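Local coordinates for SAM-dependent methyltransferase (Pyrococcus horikoshii, PDB 1WZN), which probably transfers a methyl group from S-adenosylmethionine to an acceptor not yet identified, and here holds the by-product S-adenosylhomocysteine, at residues A[23-34]-A[54-64]. Numbering follows the deposited sequence.
With SAH (S-adenosyl-L-homocysteine), chain F.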
# COMPACT_ATOMS: atom_id res chain seq x y z
N VAL A 23 -22.17 24.04 -2.90
CA VAL A 23 -21.89 25.42 -2.55
C VAL A 23 -22.96 25.98 -1.61
O VAL A 23 -22.68 26.83 -0.77
CB VAL A 23 -21.81 26.32 -3.82
CG1 VAL A 23 -23.16 26.39 -4.52
CG2 VAL A 23 -21.33 27.71 -3.43
N LYS A 24 -24.19 25.48 -1.74
CA LYS A 24 -25.28 25.97 -0.89
C LYS A 24 -25.06 25.62 0.57
O LYS A 24 -25.33 26.43 1.45
CB LYS A 24 -26.62 25.44 -1.39
CG LYS A 24 -26.97 25.95 -2.79
CD LYS A 24 -28.39 25.61 -3.20
CE LYS A 24 -28.68 26.10 -4.62
NZ LYS A 24 -28.50 27.58 -4.77
N ALA A 25 -24.54 24.42 0.84
CA ALA A 25 -24.27 24.02 2.21
C ALA A 25 -23.13 24.87 2.77
O ALA A 25 -23.13 25.23 3.94
CB ALA A 25 -23.90 22.53 2.27
N GLU A 26 -22.16 25.18 1.92
CA GLU A 26 -21.03 25.98 2.36
C GLU A 26 -21.43 27.41 2.69
O GLU A 26 -20.98 27.97 3.68
CB GLU A 26 -19.91 25.98 1.31
CG GLU A 26 -19.05 24.72 1.37
CD GLU A 26 -17.79 24.83 0.53
OE1 GLU A 26 -16.99 23.87 0.56
OE2 GLU A 26 -17.60 25.86 -0.16
N ILE A 27 -22.29 28.01 1.87
CA ILE A 27 -22.69 29.38 2.16
C ILE A 27 -23.64 29.43 3.36
O ILE A 27 -23.72 30.45 4.05
CB ILE A 27 -23.30 30.05 0.90
CG1 ILE A 27 -22.21 30.14 -0.17
CG2 ILE A 27 -23.81 31.45 1.23
CD1 ILE A 27 -20.89 30.75 0.32
N ASP A 28 -24.33 28.32 3.63
CA ASP A 28 -25.20 28.27 4.81
C ASP A 28 -24.28 28.44 6.02
O ASP A 28 -24.60 29.16 6.96
CB ASP A 28 -25.89 26.90 4.95
CG ASP A 28 -27.08 26.74 4.03
OD1 ASP A 28 -27.51 27.74 3.41
OD2 ASP A 28 -27.61 25.61 3.95
N PHE A 29 -23.14 27.75 5.99
CA PHE A 29 -22.16 27.83 7.07
C PHE A 29 -21.58 29.23 7.15
O PHE A 29 -21.42 29.79 8.24
CB PHE A 29 -21.03 26.81 6.86
CG PHE A 29 -19.97 26.85 7.93
CD1 PHE A 29 -20.31 26.77 9.27
CD2 PHE A 29 -18.62 26.96 7.58
CE1 PHE A 29 -19.32 26.80 10.27
CE2 PHE A 29 -17.62 26.99 8.57
CZ PHE A 29 -17.97 26.92 9.91
N VAL A 30 -21.26 29.81 6.00
CA VAL A 30 -20.72 31.16 5.96
C VAL A 30 -21.70 32.15 6.60
O VAL A 30 -21.29 33.02 7.37
CB VAL A 30 -20.42 31.59 4.50
CG1 VAL A 30 -20.07 33.09 4.45
CG2 VAL A 30 -19.25 30.77 3.96
N GLU A 31 -22.99 32.01 6.30
CA GLU A 31 -23.97 32.92 6.89
C GLU A 31 -24.07 32.73 8.40
O GLU A 31 -24.37 33.68 9.13
CB GLU A 31 -25.36 32.75 6.26
CG GLU A 31 -25.44 33.15 4.80
CD GLU A 31 -26.86 33.45 4.38
OE1 GLU A 31 -27.28 34.63 4.47
OE2 GLU A 31 -27.57 32.51 3.96
N GLU A 32 -23.85 31.51 8.88
CA GLU A 32 -23.89 31.29 10.32
C GLU A 32 -22.72 32.04 10.94
O GLU A 32 -22.83 32.61 12.02
CB GLU A 32 -23.80 29.80 10.66
CG GLU A 32 -23.71 29.56 12.16
CD GLU A 32 -23.94 28.12 12.56
OE1 GLU A 32 -23.22 27.24 12.05
OE2 GLU A 32 -24.84 27.88 13.39
N ILE A 33 -21.58 32.06 10.24
CA ILE A 33 -20.42 32.78 10.75
C ILE A 33 -20.75 34.28 10.78
O ILE A 33 -20.44 34.96 11.76
CB ILE A 33 -19.16 32.53 9.87
CG1 ILE A 33 -18.74 31.06 9.96
CG2 ILE A 33 -18.02 33.41 10.34
CD1 ILE A 33 -17.56 30.71 9.06
N PHE A 34 -21.37 34.79 9.72
CA PHE A 34 -21.75 36.21 9.68
C PHE A 34 -22.64 36.55 10.87
O PHE A 34 -22.45 37.57 11.54
CB PHE A 34 -22.54 36.54 8.40
CG PHE A 34 -21.73 36.50 7.13
CD1 PHE A 34 -20.34 36.55 7.15
CD2 PHE A 34 -22.38 36.46 5.89
CE1 PHE A 34 -19.61 36.57 5.95
CE2 PHE A 34 -21.66 36.48 4.70
CZ PHE A 34 -20.27 36.54 4.73
N ILE A 54 -18.08 30.70 -8.14
CA ILE A 54 -18.98 29.69 -7.59
C ILE A 54 -19.63 30.16 -6.28
O ILE A 54 -20.85 30.28 -6.21
CB ILE A 54 -18.24 28.34 -7.43
CG1 ILE A 54 -17.97 27.76 -8.82
CG2 ILE A 54 -19.07 27.37 -6.60
CD1 ILE A 54 -17.03 26.57 -8.85
N PRO A 55 -18.83 30.44 -5.24
CA PRO A 55 -19.51 30.90 -4.01
C PRO A 55 -19.95 32.37 -4.11
O PRO A 55 -20.87 32.80 -3.42
CB PRO A 55 -18.45 30.67 -2.93
CG PRO A 55 -17.16 30.87 -3.68
CD PRO A 55 -17.41 30.16 -4.99
N THR A 56 -19.29 33.12 -4.99
CA THR A 56 -19.59 34.54 -5.21
C THR A 56 -21.06 34.73 -5.62
O THR A 56 -21.78 35.55 -5.05
CB THR A 56 -18.70 35.13 -6.33
OG1 THR A 56 -17.36 34.64 -6.17
CG2 THR A 56 -18.67 36.65 -6.25
N LEU A 57 -21.48 33.97 -6.63
CA LEU A 57 -22.85 34.05 -7.11
C LEU A 57 -23.86 33.54 -6.08
O LEU A 57 -24.96 34.08 -5.96
CB LEU A 57 -23.00 33.27 -8.43
CG LEU A 57 -22.67 34.06 -9.71
CD1 LEU A 57 -21.19 34.43 -9.74
CD2 LEU A 57 -23.03 33.23 -10.93
N GLU A 58 -23.48 32.52 -5.32
CA GLU A 58 -24.37 31.98 -4.30
C GLU A 58 -24.63 33.06 -3.24
O GLU A 58 -25.77 33.25 -2.80
CB GLU A 58 -23.75 30.73 -3.66
CG GLU A 58 -24.60 30.06 -2.58
CD GLU A 58 -26.01 29.71 -3.03
OE1 GLU A 58 -26.20 29.35 -4.21
OE2 GLU A 58 -26.93 29.76 -2.18
N LEU A 59 -23.58 33.78 -2.85
CA LEU A 59 -23.72 34.86 -1.88
C LEU A 59 -24.59 35.98 -2.47
O LEU A 59 -25.45 36.54 -1.79
CB LEU A 59 -22.34 35.42 -1.50
CG LEU A 59 -21.55 34.61 -0.46
CD1 LEU A 59 -20.07 34.96 -0.48
CD2 LEU A 59 -22.15 34.90 0.92
N ALA A 60 -24.36 36.31 -3.74
CA ALA A 60 -25.14 37.36 -4.40
C ALA A 60 -26.61 36.98 -4.45
O ALA A 60 -27.49 37.81 -4.20
CB ALA A 60 -24.62 37.59 -5.81
N GLU A 61 -26.88 35.73 -4.78
CA GLU A 61 -28.25 35.24 -4.88
C GLU A 61 -29.01 35.46 -3.57
O GLU A 61 -30.23 35.56 -3.54
CB GLU A 61 -28.20 33.75 -5.21
CG GLU A 61 -29.58 33.18 -5.57
CD GLU A 61 -29.45 31.73 -5.99
OE1 GLU A 61 -28.78 31.46 -6.98
OE2 GLU A 61 -30.05 30.88 -5.34
N ARG A 62 -28.24 35.48 -2.46
CA ARG A 62 -28.87 35.58 -1.15
C ARG A 62 -29.02 37.03 -0.66
O ARG A 62 -29.48 37.30 0.44
CB ARG A 62 -28.04 34.77 -0.15
CG ARG A 62 -28.10 33.26 -0.43
CD ARG A 62 -27.34 32.46 0.64
NE ARG A 62 -27.11 31.08 0.19
CZ ARG A 62 -27.04 30.12 1.14
NH1 ARG A 62 -27.19 30.42 2.41
NH2 ARG A 62 -26.83 28.85 0.77
N GLY A 63 -28.58 37.99 -1.50
CA GLY A 63 -28.86 39.40 -1.21
C GLY A 63 -27.61 40.19 -0.82
O GLY A 63 -27.63 41.40 -0.61
N TYR A 64 -26.46 39.55 -0.71
CA TYR A 64 -25.24 40.28 -0.37
C TYR A 64 -24.77 41.11 -1.56
O TYR A 64 -24.99 40.75 -2.71
CB TYR A 64 -24.16 39.28 0.05
CG TYR A 64 -24.51 38.57 1.33
CD1 TYR A 64 -24.38 39.22 2.56
CD2 TYR A 64 -25.04 37.28 1.32
CE1 TYR A 64 -24.78 38.61 3.74
CE2 TYR A 64 -25.46 36.66 2.51
CZ TYR A 64 -25.32 37.34 3.71
OH TYR A 64 -25.73 36.76 4.89
N SAH F . -12.73 31.13 -4.99
CA SAH F . -12.99 30.29 -6.24
CB SAH F . -11.78 29.84 -7.01
CG SAH F . -10.73 28.95 -6.38
SD SAH F . -9.41 28.75 -7.67
C SAH F . -13.87 29.05 -5.75
O SAH F . -14.18 28.94 -4.55
OXT SAH F . -14.21 28.21 -6.67
C5' SAH F . -8.09 29.76 -7.10
C4' SAH F . -8.20 31.24 -7.72
O4' SAH F . -7.04 31.89 -7.17
C3' SAH F . -8.02 31.35 -9.21
O3' SAH F . -9.19 31.92 -9.81
C2' SAH F . -6.71 32.23 -9.36
O2' SAH F . -6.73 33.05 -10.52
C1' SAH F . -6.70 33.01 -8.05
N9 SAH F . -5.54 33.54 -7.64
C8 SAH F . -4.30 32.98 -7.35
N7 SAH F . -3.39 33.82 -6.97
C5 SAH F . -4.05 35.08 -7.00
C6 SAH F . -3.58 36.40 -6.68
N6 SAH F . -2.33 36.67 -6.28
N1 SAH F . -4.52 37.40 -6.83
C2 SAH F . -5.80 37.17 -7.24
N3 SAH F . -6.29 35.92 -7.55
C4 SAH F . -5.36 34.93 -7.41
O HOH W 1 -29.06 28.53 -7.21
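The guanidinium of Arg62 lies with one face on Ile27, whose CG2 is 3.5 Å from Arg62 CZ, while three carboxylates and, weakly bonded, Lys24 O line its edge. Arg62 grips Asp28 OD1 end-on with NH1 and NH2, gives NH1 to Glu31 OE2 at 2.6 Å, and holds Glu58 OE2 side-on by NE (2.7 Å) and NH2; its three nitrogens suit converging acids. The Tyr64 ring takes the edge of Phe34 on one face, the planes 65° apart, and its OH donates to the anti lone pair of Glu31 OE1 (2.7 Å). Glu58, with CG anti to its backbone N (chi1 -180°) and a bend at chi2, offers OE1 to Lys24 NZ at 3.0 Å. Beneath, where the axes of 23-34 and 54-61 cross at -62°, branched Ile27 fills the guanidinium face with CG2 while CD1 reaches Pro55; Phe34 meets Leu59, and Val23 packs on Ile54 and Pro55 of the S-adenosylhomocysteine pocket. A leucine in place of Arg62 would probably leave Asp28 and Glu31 without a positive partner here, though Glu58 keeps Lys24. Arg62, just after helix 54-61, and Lys24 thus partly offset the acids in this Rossmann-like methyltransferase fold, and would be expected to favour the ionised carboxylates.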